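Local coordinates for protein copper-transporting ATPase (Sulfolobus solfataricus, PDB 2YJ3) that probably couples ATP hydrolysis to heavy-metal cation transport across the cell membrane, this construct being its catalytic phosphorylation and nucleotide-binding domains, at residues A[36-41]-A[202-207]; A[56-61]-A[104-109]. The protein carries 1 engineered substitution. One frame throughout, in Å; residues are numbered along the deposited sequence.

How the contacts relate
From the N terminus, after helices 5-11 and 20-27, the chain forms strand 30-34 of the HAD-like phosphorylation domain, then reaches residues 36-41, the first half of contact 1. It next leaves for the nucleotide-binding domain, where contact 2 closes a shorter loop of 42 residues by laying helix 53-63 on strand 106-111 of a six-stranded antiparallel sheet. After strand 126-134 the chain returns to the phosphorylation domain, and the end of strand 201-205 and the turn after it form 202-207, which closes contact 1 over 160 residues. Contact 2 therefore sits entirely within the larger loop. The two contacts do not touch: their centres are 33 Å apart, and each ties together parts of its own domain.

Contact 1: residues A[36-41]-A[202-207]; sequences TGTLTY and LMIGDG
T38 and I204 meet methyl to methyl, CG2 to CG2 at 3.8 Å, joining two signature motifs of the P-type ATPase phosphorylation domain: KTGTLT, here following E34 where the family has its phosphorylated aspartate, and GDGVND, which begins at G205, next to I204. This apolar packing is small, and M223 and I243 also touch the threonine. The same methyl rests on the strand backbone, with CG2 of T38 3.5 Å from O of I204 and 3.7 Å from CA of G205.

Polar bonds hold each motif separately, and none spans the two segments. With chi1 at 76°, the hydroxyl of T38 lies between its backbone N and carbonyl carbon and bonds E34 O, while its methyl is turned to the strand. The N of G37 donates an almost straight bond (168°) to T40 OG1 at 3.1 Å, and that hydroxyl also bonds K35 O. In the other motif D206 OD1 bonds V208 N, and D210 takes the backbone N of both D206 and G207.

T36, an ATP-binding residue, hydrogen-bonds D135. Thus T38 uses its two branches differently: the hydroxyl secures its own turn, and the methyl packs against the strand at I204 and G205, so the two motifs meet here by van der Waals contact alone.

Contact 2: residues A[56-61]-A[104-109]; sequences LAYAAS and SDKIIE
The ring of Y58 projects from helix 53-63 onto I108 and K106, on a strand of the six-stranded antiparallel sheet of the nucleotide-binding domain. I108 holds one face of the ring: its CD1 lies over it, 4.1 Å from CG of Y58, and its CG1 packs against CB of Y58 at 3.8 Å. K106 comes instead to the edge, close to the ring plane, where NZ donates a hydrogen bond of 3.0 Å to Y58 OH. The lysine chain is bent at three successive torsions and crosses the tyrosine side chain at about a right angle. The tyrosine's own chi2 of -13° is unusual, bringing CA nearly into the plane of the ring. With the ring cut back to an alanine, K106 NZ is likely to lose this acceptor and a gap to open beside CG1 and CD1 of I108.

Farther out, I103, I123 and L86 also touch Y58, and I123 packs against both K106 and I108. Strand position is set by backbone bonds of I108 to G101 and of I107 to N124. E63, which binds nucleotide in this protein, lies one helical turn or so beyond Y58. The helix is joined to the loop at L86 by S61, whose OG bonds L86 N and also A57 O, at 2.6 Å; S61 N reaches that same carbonyl from the opposite face of its plane.

Contact 1: residues A[36-41]-A[202-207]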
loop_
_atom_site.group_PDB
_atom_site.type_symbol
_atom_site.label_atom_id
_atom_site.label_comp_id
_atom_site.label_asym_id
_atom_site.label_seq_id
_atom_site.Cartn_x
_atom_site.Cartn_y
_atom_site.Cartn_z
ATOM N N THR A 36 -1.285 1.261 3.298
ATOM C CA THR A 36 -1.260 1.126 1.854
ATOM C C THR A 36 -1.325 -0.325 1.409
ATOM O O THR A 36 -0.446 -1.120 1.742
ATOM C CB THR A 36 0.012 1.748 1.267
ATOM O OG1 THR A 36 0.065 3.131 1.630
ATOM C CG2 THR A 36 0.024 1.596 -0.260
ATOM N N GLY A 37 -2.364 -0.663 0.647
ATOM C CA GLY A 37 -2.473 -1.984 0.068
ATOM C C GLY A 37 -3.403 -2.901 0.831
ATOM O O GLY A 37 -3.991 -3.822 0.245
ATOM N N THR A 38 -3.539 -2.673 2.134
ATOM C CA THR A 38 -4.417 -3.520 2.933
ATOM C C THR A 38 -5.766 -2.866 3.196
ATOM O O THR A 38 -6.802 -3.413 2.830
ATOM C CB THR A 38 -3.764 -3.961 4.255
ATOM O OG1 THR A 38 -3.773 -2.878 5.183
ATOM C CG2 THR A 38 -2.340 -4.425 3.999
ATOM N N LEU A 39 -5.746 -1.690 3.817
ATOM C CA LEU A 39 -6.968 -0.939 4.085
ATOM C C LEU A 39 -7.374 -0.149 2.854
ATOM O O LEU A 39 -8.484 0.367 2.766
ATOM C CB LEU A 39 -6.761 0.013 5.263
ATOM C CG LEU A 39 -6.625 -0.648 6.632
ATOM C CD1 LEU A 39 -6.375 0.390 7.720
ATOM C CD2 LEU A 39 -7.875 -1.467 6.937
ATOM N N THR A 40 -6.461 -0.054 1.899
ATOM C CA THR A 40 -6.731 0.659 0.672
ATOM C C THR A 40 -6.315 -0.238 -0.465
ATOM O O THR A 40 -5.586 -1.203 -0.264
ATOM C CB THR A 40 -5.888 1.942 0.580
ATOM O OG1 THR A 40 -4.506 1.590 0.523
ATOM C CG2 THR A 40 -6.128 2.837 1.783
ATOM N N TYR A 41 -6.767 0.080 -1.668
ATOM C CA TYR A 41 -6.369 -0.694 -2.826
ATOM C C TYR A 41 -4.875 -0.524 -3.062
ATOM O O TYR A 41 -4.262 0.430 -2.572
ATOM C CB TYR A 41 -7.187 -0.273 -4.042
ATOM C CG TYR A 41 -8.644 -0.673 -3.915
ATOM C CD1 TYR A 41 -9.065 -1.941 -4.287
ATOM C CD2 TYR A 41 -9.590 0.206 -3.399
ATOM C CE1 TYR A 41 -10.394 -2.323 -4.165
ATOM C CE2 TYR A 41 -10.919 -0.161 -3.274
ATOM C CZ TYR A 41 -11.314 -1.432 -3.662
ATOM O OH TYR A 41 -12.628 -1.819 -3.544
ATOM N N LEU A 202 -0.660 -9.859 15.115
ATOM C CA LEU A 202 -0.915 -10.342 13.775
ATOM C C LEU A 202 -0.827 -9.142 12.868
ATOM O O LEU A 202 -1.427 -8.099 13.138
ATOM C CB LEU A 202 -2.295 -10.979 13.698
ATOM C CG LEU A 202 -2.772 -11.505 12.344
ATOM C CD1 LEU A 202 -3.825 -12.604 12.552
ATOM C CD2 LEU A 202 -3.315 -10.377 11.492
ATOM N N MET A 203 -0.070 -9.266 11.790
ATOM C CA MET A 203 0.120 -8.105 10.951
ATOM C C MET A 203 -0.261 -8.370 9.522
ATOM O O MET A 203 0.031 -9.428 8.992
ATOM C CB MET A 203 1.559 -7.607 11.013
ATOM C CG MET A 203 1.751 -6.381 10.151
ATOM S SD MET A 203 3.374 -5.628 10.264
ATOM C CE MET A 203 3.178 -4.251 9.129
ATOM N N ILE A 204 -0.881 -7.374 8.896
ATOM C CA ILE A 204 -1.297 -7.464 7.508
ATOM C C ILE A 204 -0.587 -6.390 6.708
ATOM O O ILE A 204 -0.701 -5.206 7.027
ATOM C CB ILE A 204 -2.805 -7.238 7.406
ATOM C CG1 ILE A 204 -3.511 -8.124 8.427
ATOM C CG2 ILE A 204 -3.281 -7.480 5.985
ATOM C CD1 ILE A 204 -5.004 -8.020 8.394
ATOM N N GLY A 205 0.132 -6.797 5.663
ATOM C CA GLY A 205 0.947 -5.871 4.889
ATOM C C GLY A 205 1.126 -6.253 3.432
ATOM O O GLY A 205 0.569 -7.254 2.946
ATOM N N ASP A 206 1.914 -5.449 2.726
ATOM C CA ASP A 206 2.089 -5.605 1.287
ATOM C C ASP A 206 3.028 -6.758 0.949
ATOM O O ASP A 206 2.930 -7.347 -0.129
ATOM C CB ASP A 206 2.601 -4.303 0.667
ATOM C CG ASP A 206 3.932 -3.870 1.247
ATOM O OD1 ASP A 206 4.965 -4.460 0.859
ATOM O OD2 ASP A 206 3.940 -2.946 2.091
ATOM N N GLY A 207 3.935 -7.080 1.866
ATOM C CA GLY A 207 4.773 -8.256 1.707
ATOM C C GLY A 207 6.167 -7.948 1.195
ATOM O O GLY A 207 7.005 -8.850 1.075
#

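Contact 2: residues A[56-61]-A[104-109]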
loop_
_atom_site.group_PDB
_atom_site.type_symbol
_atom_site.label_atom_id
_atom_site.label_comp_id
_atom_site.label_asym_id
_atom_site.label_seq_id
_atom_site.Cartn_x
_atom_site.Cartn_y
_atom_site.Cartn_z
ATOM N N LEU A 56 1.191 16.913 -19.008
ATOM C CA LEU A 56 0.494 15.688 -18.631
ATOM C C LEU A 56 0.949 14.536 -19.525
ATOM O O LEU A 56 1.287 13.455 -19.041
ATOM C CB LEU A 56 -1.030 15.907 -18.740
ATOM C CG LEU A 56 -1.956 14.714 -18.454
ATOM C CD1 LEU A 56 -1.579 14.039 -17.139
ATOM C CD2 LEU A 56 -3.460 15.139 -18.482
ATOM N N ALA A 57 0.978 14.776 -20.831
ATOM C CA ALA A 57 1.343 13.733 -21.787
ATOM C C ALA A 57 2.800 13.325 -21.614
ATOM O O ALA A 57 3.147 12.167 -21.821
ATOM C CB ALA A 57 1.110 14.208 -23.202
ATOM N N TYR A 58 3.655 14.286 -21.267
ATOM C CA TYR A 58 5.065 14.006 -21.064
ATOM C C TYR A 58 5.250 13.119 -19.842
ATOM O O TYR A 58 5.919 12.104 -19.900
ATOM C CB TYR A 58 5.858 15.309 -20.900
ATOM C CG TYR A 58 6.166 16.033 -22.199
ATOM C CD1 TYR A 58 5.985 15.405 -23.424
ATOM C CD2 TYR A 58 6.639 17.347 -22.196
ATOM C CE1 TYR A 58 6.255 16.056 -24.608
ATOM C CE2 TYR A 58 6.920 18.009 -23.384
ATOM C CZ TYR A 58 6.737 17.349 -24.587
ATOM O OH TYR A 58 7.022 17.976 -25.786
ATOM N N ALA A 59 4.647 13.504 -18.731
ATOM C CA ALA A 59 4.764 12.725 -17.504
ATOM C C ALA A 59 4.255 11.284 -17.697
ATOM O O ALA A 59 4.895 10.338 -17.283
ATOM C CB ALA A 59 3.990 13.400 -16.395
ATOM N N ALA A 60 3.084 11.134 -18.305
ATOM C CA ALA A 60 2.479 9.821 -18.507
ATOM C C ALA A 60 3.333 8.967 -19.426
ATOM O O ALA A 60 3.466 7.746 -19.234
ATOM C CB ALA A 60 1.052 9.979 -19.096
ATOM N N SER A 61 3.900 9.611 -20.444
ATOM C CA SER A 61 4.745 8.920 -21.403
ATOM C C SER A 61 5.974 8.335 -20.708
ATOM O O SER A 61 6.385 7.224 -21.011
ATOM C CB SER A 61 5.158 9.853 -22.551
ATOM O OG SER A 61 4.038 10.282 -23.306
ATOM N N SER A 104 10.978 14.479 -27.453
ATOM C CA SER A 104 11.104 15.660 -28.304
ATOM C C SER A 104 12.270 16.563 -27.903
ATOM O O SER A 104 12.091 17.768 -27.703
ATOM C CB SER A 104 9.795 16.456 -28.325
ATOM O OG SER A 104 8.814 15.810 -29.130
ATOM N N ASP A 105 13.454 15.968 -27.790
ATOM C CA ASP A 105 14.686 16.694 -27.438
ATOM C C ASP A 105 14.674 17.286 -26.033
ATOM O O ASP A 105 15.601 17.998 -25.660
ATOM C CB ASP A 105 14.977 17.817 -28.439
ATOM C CG ASP A 105 15.206 17.307 -29.847
ATOM O OD1 ASP A 105 15.690 16.161 -30.009
ATOM O OD2 ASP A 105 14.903 18.065 -30.794
ATOM N N LYS A 106 13.615 17.017 -25.276
ATOM C CA LYS A 106 13.461 17.560 -23.926
ATOM C C LYS A 106 13.633 16.486 -22.850
ATOM O O LYS A 106 13.176 15.348 -23.008
ATOM C CB LYS A 106 12.086 18.228 -23.773
ATOM C CG LYS A 106 12.060 19.717 -24.105
ATOM C CD LYS A 106 11.136 20.029 -25.272
ATOM C CE LYS A 106 9.764 19.401 -25.077
ATOM N NZ LYS A 106 8.659 20.404 -25.222
ATOM N N ILE A 107 14.257 16.857 -21.740
ATOM C CA ILE A 107 14.439 15.921 -20.640
ATOM C C ILE A 107 13.305 16.041 -19.633
ATOM O O ILE A 107 13.092 17.093 -19.032
ATOM C CB ILE A 107 15.782 16.146 -19.914
ATOM C CG1 ILE A 107 16.956 15.948 -20.875
ATOM C CG2 ILE A 107 15.916 15.203 -18.721
ATOM C CD1 ILE A 107 16.974 14.594 -21.560
ATOM N N ILE A 108 12.593 14.945 -19.431
ATOM C CA ILE A 108 11.461 14.945 -18.515
ATOM C C ILE A 108 11.731 14.086 -17.295
ATOM O O ILE A 108 12.216 12.967 -17.415
ATOM C CB ILE A 108 10.158 14.451 -19.195
ATOM C CG1 ILE A 108 9.591 15.535 -20.117
ATOM C CG2 ILE A 108 9.096 14.158 -18.138
ATOM C CD1 ILE A 108 10.207 15.564 -21.468
ATOM N N GLU A 109 11.418 14.618 -16.123
ATOM C CA GLU A 109 11.572 13.898 -14.868
ATOM C C GLU A 109 10.289 13.956 -14.088
ATOM O O GLU A 109 9.680 15.022 -13.967
ATOM C CB GLU A 109 12.644 14.554 -14.001
ATOM C CG GLU A 109 14.002 14.580 -14.608
ATOM C CD GLU A 109 15.015 15.209 -13.660
ATOM O OE1 GLU A 109 15.118 16.462 -13.635
ATOM O OE2 GLU A 109 15.678 14.444 -12.925
#